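Side-chain contacts in putative capsid protein of prophage (Escherichia coli CFT073, PDB 3BQW), which probably builds the shell of a phage head, as a putative major capsid protein E encoded by a prophage: residues Gln12-Ala15 / Tyr16-Gly20; Val136-Leu139 / Ala140-Val144; Glu212-Arg215 / Thr216-Phe220. All coordinates share one frame; numbering follows the deposited sequence.

Interaction 1 (Gln12-Ala15 / Tyr16-Gly20)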
ATOM      1  N   GLN A  12       4.006 -21.614  15.578  1.00 31.43           N
ATOM      2  CA  GLN A  12       2.590 -21.952  15.363  1.00 31.93           C
ATOM      3  C   GLN A  12       1.864 -20.832  14.631  1.00 30.74           C
ATOM      4  O   GLN A  12       1.083 -21.065  13.704  1.00 30.88           O
ATOM      5  CB  GLN A  12       1.916 -22.298  16.703  1.00 31.43           C
ATOM      6  CG  GLN A  12       2.450 -23.630  17.286  1.00 34.42           C
ATOM      7  CD  GLN A  12       2.225 -23.820  18.803  1.00 35.09           C
ATOM      8  OE1 GLN A  12       1.304 -23.256  19.399  1.00 40.31           O
ATOM      9  NE2 GLN A  12       3.073 -24.627  19.415  1.00 38.90           N
ATOM     10  N   LEU A  13       2.158 -19.603  15.024  1.00 30.15           N
ATOM     11  CA  LEU A  13       1.610 -18.430  14.340  1.00 29.14           C
ATOM     12  C   LEU A  13       2.181 -18.250  12.922  1.00 28.61           C
ATOM     13  O   LEU A  13       1.440 -17.902  11.999  1.00 28.40           O
ATOM     14  CB  LEU A  13       1.846 -17.179  15.187  1.00 29.54           C
ATOM     15  CG  LEU A  13       1.374 -17.201  16.650  1.00 29.21           C
ATOM     16  CD1 LEU A  13       1.867 -15.970  17.369  1.00 30.27           C
ATOM     17  CD2 LEU A  13      -0.125 -17.317  16.768  1.00 29.31           C
ATOM     18  N   PHE A  14       3.479 -18.481  12.734  1.00 28.27           N
ATOM     19  CA  PHE A  14       4.078 -18.448  11.383  1.00 29.15           C
ATOM     20  C   PHE A  14       3.512 -19.516  10.440  1.00 29.60           C
ATOM     21  O   PHE A  14       3.407 -19.286   9.240  1.00 29.99           O
ATOM     22  CB  PHE A  14       5.606 -18.605  11.426  1.00 29.69           C
ATOM     23  CG  PHE A  14       6.355 -17.311  11.615  1.00 29.42           C
ATOM     24  CD1 PHE A  14       7.183 -17.129  12.701  1.00 29.94           C
ATOM     25  CD2 PHE A  14       6.220 -16.278  10.698  1.00 30.13           C
ATOM     26  CE1 PHE A  14       7.873 -15.920  12.865  1.00 30.62           C
ATOM     27  CE2 PHE A  14       6.890 -15.088  10.859  1.00 29.90           C
ATOM     28  CZ  PHE A  14       7.719 -14.910  11.941  1.00 30.68           C
ATOM     29  N   ALA A  15       3.162 -20.675  10.979  1.00 29.99           N
ATOM     30  CA  ALA A  15       2.517 -21.746  10.202  1.00 30.69           C
ATOM     31  C   ALA A  15       1.249 -21.246   9.517  1.00 31.22           C
ATOM     32  O   ALA A  15       0.965 -21.617   8.388  1.00 31.74           O
ATOM     33  CB  ALA A  15       2.197 -22.962  11.108  1.00 29.84           C
ATOM     34  N   TYR A  16       0.493 -20.396  10.205  1.00 31.71           N
ATOM     35  CA  TYR A  16      -0.701 -19.807   9.623  1.00 32.57           C
ATOM     36  C   TYR A  16      -0.359 -18.680   8.645  1.00 33.45           C
ATOM     37  O   TYR A  16      -0.874 -18.619   7.534  1.00 32.91           O
ATOM     38  CB  TYR A  16      -1.603 -19.258  10.718  1.00 32.55           C
ATOM     39  CG  TYR A  16      -2.879 -18.718  10.153  1.00 32.16           C
ATOM     40  CD1 TYR A  16      -3.837 -19.590   9.615  1.00 33.25           C
ATOM     41  CD2 TYR A  16      -3.129 -17.360  10.123  1.00 30.73           C
ATOM     42  CE1 TYR A  16      -5.005 -19.110   9.070  1.00 33.64           C
ATOM     43  CE2 TYR A  16      -4.305 -16.868   9.564  1.00 32.13           C
ATOM     44  CZ  TYR A  16      -5.228 -17.752   9.036  1.00 31.51           C
ATOM     45  OH  TYR A  16      -6.392 -17.296   8.512  1.00 32.49           O
ATOM     46  N   LEU A  17       0.511 -17.791   9.092  1.00 34.39           N
ATOM     47  CA  LEU A  17       0.927 -16.640   8.313  1.00 36.22           C
ATOM     48  C   LEU A  17       1.516 -17.075   6.955  1.00 37.90           C
ATOM     49  O   LEU A  17       1.353 -16.392   5.946  1.00 37.74           O
ATOM     50  CB  LEU A  17       1.931 -15.817   9.141  1.00 35.63           C
ATOM     51  CG  LEU A  17       2.132 -14.330   8.920  1.00 36.85           C
ATOM     52  CD1 LEU A  17       0.783 -13.528   8.842  1.00 37.04           C
ATOM     53  CD2 LEU A  17       3.056 -13.777  10.011  1.00 36.17           C
ATOM     54  N   ASN A  18       2.180 -18.230   6.935  1.00 40.20           N
ATOM     55  CA  ASN A  18       2.842 -18.739   5.728  1.00 41.97           C
ATOM     56  C   ASN A  18       1.980 -19.702   4.940  1.00 43.55           C
ATOM     57  O   ASN A  18       2.481 -20.335   4.020  1.00 44.60           O
ATOM     58  CB  ASN A  18       4.144 -19.471   6.107  1.00 41.84           C
ATOM     59  CG  ASN A  18       5.184 -18.544   6.713  1.00 42.59           C
ATOM     60  OD1 ASN A  18       5.274 -17.377   6.346  1.00 44.71           O
ATOM     61  ND2 ASN A  18       5.973 -19.059   7.638  1.00 42.20           N
ATOM     62  N   ARG A  19       0.697 -19.823   5.281  1.00 45.21           N
ATOM     63  CA  ARG A  19      -0.094 -20.994   4.855  1.00 46.07           C
ATOM     64  C   ARG A  19      -0.314 -21.158   3.335  1.00 46.91           C
ATOM     65  O   ARG A  19      -0.492 -22.300   2.858  1.00 47.87           O
ATOM     66  CB  ARG A  19      -1.444 -21.046   5.576  1.00 46.00           C
ATOM     67  CG  ARG A  19      -2.079 -22.408   5.461  1.00 45.57           C
ATOM     68  CD  ARG A  19      -3.190 -22.605   6.435  1.00 45.26           C
ATOM     69  NE  ARG A  19      -4.469 -22.154   5.921  1.00 43.77           N
ATOM     70  CZ  ARG A  19      -5.591 -22.211   6.624  1.00 44.33           C
ATOM     71  NH1 ARG A  19      -5.580 -22.683   7.864  1.00 45.78           N
ATOM     72  NH2 ARG A  19      -6.728 -21.788   6.096  1.00 44.42           N
ATOM     73  N   GLY A  20      -0.312 -20.048   2.591  1.00 47.22           N
ATOM     74  CA  GLY A  20      -0.318 -20.078   1.113  1.00 47.10           C
ATOM     75  C   GLY A  20      -1.649 -19.779   0.444  1.00 46.96           C
ATOM     76  O   GLY A  20      -1.687 -19.214  -0.656  1.00 47.53           O
TER

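Interaction 2 (Val136-Leu139 / Ala140-Val144)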
ATOM      1  N   VAL A 136       1.244   0.520   4.292  1.00 23.62           N
ATOM      2  CA  VAL A 136       2.167   0.456   3.188  1.00 23.46           C
ATOM      3  C   VAL A 136       1.578   1.060   1.902  1.00 23.65           C
ATOM      4  O   VAL A 136       2.292   1.759   1.177  1.00 24.31           O
ATOM      5  CB  VAL A 136       2.663  -0.993   2.946  1.00 23.37           C
ATOM      6  CG1 VAL A 136       3.465  -1.098   1.668  1.00 22.18           C
ATOM      7  CG2 VAL A 136       3.505  -1.462   4.107  1.00 23.56           C
ATOM      8  N   GLU A 137       0.300   0.801   1.628  1.00 22.60           N
ATOM      9  CA  GLU A 137      -0.354   1.306   0.408  1.00 22.87           C
ATOM     10  C   GLU A 137      -0.513   2.799   0.474  1.00 23.10           C
ATOM     11  O   GLU A 137      -0.357   3.476  -0.547  1.00 23.64           O
ATOM     12  CB  GLU A 137      -1.724   0.643   0.183  1.00 22.74           C
ATOM     13  CG  GLU A 137      -2.537   1.116  -1.029  1.00 21.52           C
ATOM     14  CD  GLU A 137      -2.009   0.626  -2.367  1.00 20.95           C
ATOM     15  OE1 GLU A 137      -0.910   0.039  -2.408  1.00 20.73           O
ATOM     16  OE2 GLU A 137      -2.669   0.878  -3.417  1.00 19.85           O
ATOM     17  N   TRP A 138      -0.841   3.303   1.664  1.00 23.02           N
ATOM     18  CA  TRP A 138      -0.934   4.727   1.921  1.00 23.43           C
ATOM     19  C   TRP A 138       0.408   5.391   1.627  1.00 22.91           C
ATOM     20  O   TRP A 138       0.475   6.375   0.921  1.00 22.42           O
ATOM     21  CB  TRP A 138      -1.349   4.965   3.378  1.00 24.29           C
ATOM     22  CG  TRP A 138      -1.446   6.386   3.768  1.00 25.22           C
ATOM     23  CD1 TRP A 138      -2.387   7.294   3.344  1.00 26.39           C
ATOM     24  CD2 TRP A 138      -0.585   7.093   4.670  1.00 25.43           C
ATOM     25  NE1 TRP A 138      -2.151   8.512   3.915  1.00 26.75           N
ATOM     26  CE2 TRP A 138      -1.054   8.417   4.740  1.00 27.71           C
ATOM     27  CE3 TRP A 138       0.551   6.734   5.417  1.00 28.58           C
ATOM     28  CZ2 TRP A 138      -0.435   9.395   5.550  1.00 28.19           C
ATOM     29  CZ3 TRP A 138       1.159   7.686   6.229  1.00 27.09           C
ATOM     30  CH2 TRP A 138       0.677   9.014   6.272  1.00 27.78           C
ATOM     31  N   LEU A 139       1.481   4.810   2.166  1.00 22.56           N
ATOM     32  CA  LEU A 139       2.814   5.278   1.897  1.00 21.38           C
ATOM     33  C   LEU A 139       3.143   5.195   0.401  1.00 21.57           C
ATOM     34  O   LEU A 139       3.720   6.109  -0.126  1.00 21.61           O
ATOM     35  CB  LEU A 139       3.834   4.485   2.725  1.00 20.90           C
ATOM     36  CG  LEU A 139       3.887   4.809   4.220  1.00 20.59           C
ATOM     37  CD1 LEU A 139       4.802   3.812   4.965  1.00 20.93           C
ATOM     38  CD2 LEU A 139       4.317   6.220   4.454  1.00 18.74           C
ATOM     39  N   ALA A 140       2.772   4.103  -0.267  1.00 21.30           N
ATOM     40  CA  ALA A 140       3.007   3.918  -1.709  1.00 21.49           C
ATOM     41  C   ALA A 140       2.309   4.979  -2.590  1.00 22.02           C
ATOM     42  O   ALA A 140       2.934   5.604  -3.469  1.00 20.85           O
ATOM     43  CB  ALA A 140       2.571   2.500  -2.138  1.00 21.72           C
ATOM     44  N   VAL A 141       1.022   5.191  -2.339  1.00 22.05           N
ATOM     45  CA  VAL A 141       0.261   6.145  -3.101  1.00 22.65           C
ATOM     46  C   VAL A 141       0.774   7.560  -2.849  1.00 22.89           C
ATOM     47  O   VAL A 141       0.897   8.347  -3.769  1.00 23.94           O
ATOM     48  CB  VAL A 141      -1.258   6.079  -2.804  1.00 22.77           C
ATOM     49  CG1 VAL A 141      -1.991   7.189  -3.588  1.00 21.98           C
ATOM     50  CG2 VAL A 141      -1.825   4.700  -3.159  1.00 22.91           C
ATOM     51  N   ASN A 142       1.068   7.886  -1.608  1.00 23.14           N
ATOM     52  CA  ASN A 142       1.663   9.190  -1.306  1.00 23.62           C
ATOM     53  C   ASN A 142       3.005   9.425  -2.007  1.00 22.39           C
ATOM     54  O   ASN A 142       3.258  10.500  -2.510  1.00 22.63           O
ATOM     55  CB  ASN A 142       1.792   9.373   0.206  1.00 24.28           C
ATOM     56  CG  ASN A 142       0.437   9.558   0.903  1.00 27.74           C
ATOM     57  OD1 ASN A 142      -0.608   9.456   0.291  1.00 31.96           O
ATOM     58  ND2 ASN A 142       0.469   9.799   2.204  1.00 33.47           N
ATOM     59  N   ALA A 143       3.861   8.419  -2.039  1.00 22.20           N
ATOM     60  CA  ALA A 143       5.150   8.547  -2.704  1.00 22.59           C
ATOM     61  C   ALA A 143       4.967   8.842  -4.197  1.00 22.99           C
ATOM     62  O   ALA A 143       5.552   9.767  -4.720  1.00 23.50           O
ATOM     63  CB  ALA A 143       5.992   7.294  -2.498  1.00 21.98           C
ATOM     64  N   VAL A 144       4.127   8.058  -4.858  1.00 24.07           N
ATOM     65  CA  VAL A 144       3.864   8.184  -6.293  1.00 24.71           C
ATOM     66  C   VAL A 144       3.219   9.522  -6.633  1.00 24.96           C
ATOM     67  O   VAL A 144       3.576  10.127  -7.641  1.00 26.07           O
ATOM     68  CB  VAL A 144       2.959   7.005  -6.786  1.00 24.65           C
ATOM     69  CG1 VAL A 144       2.342   7.297  -8.163  1.00 25.92           C
ATOM     70  CG2 VAL A 144       3.761   5.708  -6.791  1.00 23.53           C
TER

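Interaction 3 (Glu212-Arg215 / Thr216-Phe220)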
ATOM      1  N   GLU A 212     -14.141  10.035  -9.768  1.00 26.42           N
ATOM      2  CA  GLU A 212     -14.579  11.266 -10.378  1.00 26.18           C
ATOM      3  C   GLU A 212     -13.876  11.423 -11.718  1.00 25.57           C
ATOM      4  O   GLU A 212     -14.501  11.799 -12.701  1.00 25.07           O
ATOM      5  CB  GLU A 212     -14.302  12.426  -9.425  1.00 27.31           C
ATOM      6  CG  GLU A 212     -14.560  13.827  -9.977  1.00 30.26           C
ATOM      7  CD  GLU A 212     -15.939  14.001 -10.546  1.00 35.86           C
ATOM      8  OE1 GLU A 212     -16.884  13.344 -10.048  1.00 39.43           O
ATOM      9  OE2 GLU A 212     -16.088  14.818 -11.491  1.00 39.45           O
ATOM     10  N   VAL A 213     -12.590  11.072 -11.768  1.00 24.62           N
ATOM     11  CA  VAL A 213     -11.860  11.036 -13.038  1.00 24.47           C
ATOM     12  C   VAL A 213     -12.521  10.106 -14.060  1.00 24.42           C
ATOM     13  O   VAL A 213     -12.715  10.483 -15.212  1.00 24.31           O
ATOM     14  CB  VAL A 213     -10.381  10.643 -12.888  1.00 23.99           C
ATOM     15  CG1 VAL A 213      -9.714  10.604 -14.274  1.00 24.01           C
ATOM     16  CG2 VAL A 213      -9.653  11.605 -11.961  1.00 22.37           C
ATOM     17  N   TRP A 214     -12.845   8.892 -13.650  1.00 25.07           N
ATOM     18  CA  TRP A 214     -13.466   7.940 -14.561  1.00 25.58           C
ATOM     19  C   TRP A 214     -14.823   8.442 -15.062  1.00 25.85           C
ATOM     20  O   TRP A 214     -15.078   8.397 -16.246  1.00 24.87           O
ATOM     21  CB  TRP A 214     -13.611   6.578 -13.900  1.00 26.09           C
ATOM     22  CG  TRP A 214     -14.388   5.605 -14.696  1.00 26.40           C
ATOM     23  CD1 TRP A 214     -15.552   4.998 -14.322  1.00 27.28           C
ATOM     24  CD2 TRP A 214     -14.089   5.119 -16.019  1.00 26.80           C
ATOM     25  NE1 TRP A 214     -15.974   4.138 -15.310  1.00 27.09           N
ATOM     26  CE2 TRP A 214     -15.106   4.195 -16.362  1.00 25.15           C
ATOM     27  CE3 TRP A 214     -13.056   5.357 -16.932  1.00 27.29           C
ATOM     28  CZ2 TRP A 214     -15.125   3.513 -17.576  1.00 25.84           C
ATOM     29  CZ3 TRP A 214     -13.063   4.675 -18.139  1.00 26.93           C
ATOM     30  CH2 TRP A 214     -14.104   3.764 -18.459  1.00 26.81           C
ATOM     31  N   ARG A 215     -15.653   8.951 -14.153  1.00 27.03           N
ATOM     32  CA  ARG A 215     -16.954   9.567 -14.498  1.00 28.81           C
ATOM     33  C   ARG A 215     -16.818  10.629 -15.614  1.00 27.87           C
ATOM     34  O   ARG A 215     -17.546  10.618 -16.619  1.00 27.08           O
ATOM     35  CB  ARG A 215     -17.575  10.177 -13.220  1.00 28.91           C
ATOM     36  CG  ARG A 215     -18.997  10.686 -13.346  1.00 32.80           C
ATOM     37  CD  ARG A 215     -19.434  11.594 -12.160  1.00 34.45           C
ATOM     38  NE  ARG A 215     -18.778  12.916 -12.131  1.00 38.89           N
ATOM     39  CZ  ARG A 215     -19.000  13.906 -13.013  1.00 41.82           C
ATOM     40  NH1 ARG A 215     -19.873  13.766 -14.009  1.00 42.80           N
ATOM     41  NH2 ARG A 215     -18.349  15.065 -12.907  1.00 41.03           N
ATOM     42  N   THR A 216     -15.879  11.549 -15.422  1.00 27.11           N
ATOM     43  CA  THR A 216     -15.642  12.639 -16.364  1.00 26.12           C
ATOM     44  C   THR A 216     -15.088  12.155 -17.710  1.00 25.70           C
ATOM     45  O   THR A 216     -15.615  12.498 -18.770  1.00 24.39           O
ATOM     46  CB  THR A 216     -14.657  13.638 -15.750  1.00 26.16           C
ATOM     47  OG1 THR A 216     -15.169  14.066 -14.488  1.00 26.31           O
ATOM     48  CG2 THR A 216     -14.431  14.856 -16.681  1.00 26.80           C
ATOM     49  N   LEU A 217     -14.027  11.347 -17.656  1.00 25.98           N
ATOM     50  CA  LEU A 217     -13.438  10.766 -18.855  1.00 26.30           C
ATOM     51  C   LEU A 217     -14.476  10.048 -19.701  1.00 26.93           C
ATOM     52  O   LEU A 217     -14.516  10.203 -20.912  1.00 27.73           O
ATOM     53  CB  LEU A 217     -12.297   9.820 -18.485  1.00 26.66           C
ATOM     54  CG  LEU A 217     -11.511   9.178 -19.657  1.00 26.85           C
ATOM     55  CD1 LEU A 217     -11.012  10.233 -20.678  1.00 24.92           C
ATOM     56  CD2 LEU A 217     -10.349   8.355 -19.120  1.00 25.68           C
ATOM     57  N   ARG A 218     -15.333   9.291 -19.033  1.00 27.84           N
ATOM     58  CA  ARG A 218     -16.455   8.561 -19.643  1.00 28.60           C
ATOM     59  C   ARG A 218     -17.472   9.455 -20.337  1.00 27.97           C
ATOM     60  O   ARG A 218     -18.098   9.061 -21.324  1.00 28.15           O
ATOM     61  CB  ARG A 218     -17.168   7.799 -18.502  1.00 29.03           C
ATOM     62  CG  ARG A 218     -17.778   6.496 -18.840  1.00 30.53           C
ATOM     63  CD  ARG A 218     -18.249   5.797 -17.550  1.00 30.18           C
ATOM     64  NE  ARG A 218     -19.270   6.592 -16.849  1.00 31.61           N
ATOM     65  CZ  ARG A 218     -19.414   6.657 -15.525  1.00 30.03           C
ATOM     66  NH1 ARG A 218     -18.616   5.982 -14.724  1.00 31.45           N
ATOM     67  NH2 ARG A 218     -20.361   7.416 -15.000  1.00 29.92           N
ATOM     68  N   SER A 219     -17.674  10.655 -19.801  1.00 27.62           N
ATOM     69  CA  SER A 219     -18.664  11.589 -20.357  1.00 26.71           C
ATOM     70  C   SER A 219     -18.275  12.173 -21.719  1.00 27.03           C
ATOM     71  O   SER A 219     -19.105  12.786 -22.383  1.00 26.91           O
ATOM     72  CB  SER A 219     -18.929  12.736 -19.381  1.00 26.61           C
ATOM     73  OG  SER A 219     -17.824  13.620 -19.299  1.00 24.81           O
ATOM     74  N   PHE A 220     -17.024  11.989 -22.128  1.00 27.31           N
ATOM     75  CA  PHE A 220     -16.571  12.427 -23.449  1.00 27.65           C
ATOM     76  C   PHE A 220     -16.900  11.391 -24.506  1.00 28.18           C
ATOM     77  O   PHE A 220     -16.329  10.311 -24.516  1.00 27.23           O
ATOM     78  CB  PHE A 220     -15.061  12.659 -23.479  1.00 27.47           C
ATOM     79  CG  PHE A 220     -14.609  13.873 -22.724  1.00 27.54           C
ATOM     80  CD1 PHE A 220     -14.744  15.137 -23.275  1.00 27.34           C
ATOM     81  CD2 PHE A 220     -13.995  13.749 -21.485  1.00 28.48           C
ATOM     82  CE1 PHE A 220     -14.314  16.263 -22.582  1.00 27.09           C
ATOM     83  CE2 PHE A 220     -13.559  14.868 -20.794  1.00 28.49           C
ATOM     84  CZ  PHE A 220     -13.733  16.128 -21.348  1.00 27.78           C
TER
HETATM   85  O   HOH W   1     -20.129  10.122 -16.888  1.00 30.99           O

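Interaction 1 (Gln12-Ala15 / Tyr16-Gly20)
Phe14 and Asn18 meet where the helix 10-17 runs out. Asn18 N donates to Phe14 O at 2.8 Å, and Leu17 N to Leu13 O at 3.1 Å in a nearly straight bond (169°). Leu13 O also takes a weak bond from Tyr16 N. Asn18 is the first residue to leave helical angles, and Arg19 N turns back to Tyr16 O (3.0 Å), so the amides of Leu17, Asn18 and Arg19, and more weakly that of Tyr16, have acceptors. The Asn18 amide folds back toward Phe14 O: its CG stands anti to the carbonyl carbon (chi1 -65°), which sets ND2 3.8 Å from Phe14 CB, with amide and ring planes only 13° apart. ND2 makes no hydrogen bond to Phe14 O. Leu17 suits its buried place, its CD2 lying 4.1 Å from Phe14 CD2 while Ile129 and Pro315 pack around it. Tyr16 and Arg19 find their polar partners outside: Tyr16 OH bonds Arg126 of helix 113-146, and Arg19 NE forms a salt bridge with Asp21. Tyr16 CE1 also sits over one face of the Arg19 guanidinium. The arrangement is the C-terminal end of a short helix, its apolar side laid on a longer one.

Interaction 2 (Val136-Leu139 / Ala140-Val144)
Ala140, Asn142 and Leu139 carry this contact within the long helix 113-146, Asn142 reaching back one turn to Trp138. Ala140 N donates to Val136 O at 2.8 Å, and Ala140 CB lies 3.4 Å from the same Val136 O. Alanine suits the place because Phe31 and Phe36 pack closely on its short side chain.

Asn142 N donates to Trp138 O at 3.0 Å, and the side chains of the two residues meet as well. ND2 of Asn142 lies over one face of the indole, 3.2 Å above the ring plane and displaced toward the rim; its nearest ring atom is Trp138 CE2 at 3.3 Å. The amide is steeply inclined to the ring, the two planes being 66° apart, so it is the nitrogen end that meets the aromatic face and not a flat stack. Two torsions bring this about: Trp138 carries CG anti to its backbone N (chi1 179°), which swings the indole along the helix toward the next turn, while Asn142 has CG anti to the carbonyl carbon and rises to meet it. Asparagine is short enough to stay beside its own turn, yet may direct an N-H toward the ring.

Leu139 O accepts from Ala143 N at 3.0 Å, while its apolar side chain suits a buried place. Val141 CG2 rests beside the Glu137 carboxylate, which is buried but satisfied by Thr32 OG1 and Phe31 N.

Around this turn the helix is enclosed by several elements: helix 30-35 brings Phe31 to Ala140, Gln336 and Pro337 of strand 327-338 and Ile151 of strand 148-151 lie against Leu139, Asn149 touches Asn142, and Tyr266 of strand 257-267 meets the Trp138 ring.

Interaction 3 (Glu212-Arg215 / Thr216-Phe220)
Residues 212-218 run as regular helix: Leu217 N donates to Val213 O at 2.9 Å and Arg218 N to Trp214 O at the same length, whereas the bond from Ser219 N to Arg215 O is weak. Glu212 O is gripped twice, by Thr216 N and by Thr216 OG1 (3.0 Å), from opposite faces of its plane; chi1 of -55° folds the hydroxyl back over the preceding turn, so the buried hydroxyl has an acceptor. Beside it, Arg215 holds the Glu212 carboxylate side-on, NE to OE1 in a nearly linear bond (178°) and NH2 to OE2 at 2.7 Å, a bidentate salt bridge between residues three apart. On another flank the aliphatic part of Arg218 lies over the Trp214 indole, CD 3.3 Å above its plane; the guanidinium turns 77° from the ring and points an edge at NE1, so this is methylene packing on an aromatic face. A water links Arg215 O to Arg218 NH2, though weakly at the latter. Ser219 OG donates to Thr216 O, which also receives Ser219 N. The whole is a short amphipathic helix, its Leu217 side on Met207 and Met209 of strand 206-209, stapled by an i to i+3 ion pair, with a threonine hydroxyl folded back onto the backbone.

The three contacts follow one another along the chain without touching, and all fall within the range of the phage major capsid protein E family. Helix 113-146 joins the first two: interaction 1 packs on its earlier part through Ile121, Thr122, Arg126 and Ile129, and interaction 2 belongs to its later turns, the centres being 27 Å apart. Interaction 3 lies on a separate short helix, its centre 24 Å from that of interaction 2 with nearest atoms about 12 Å away. Interactions 1 and 3 sit on opposite sides of the chain's centre, their own centres 43 Å apart, whereas the centre of interaction 2 lies about 6 Å from that of the chain.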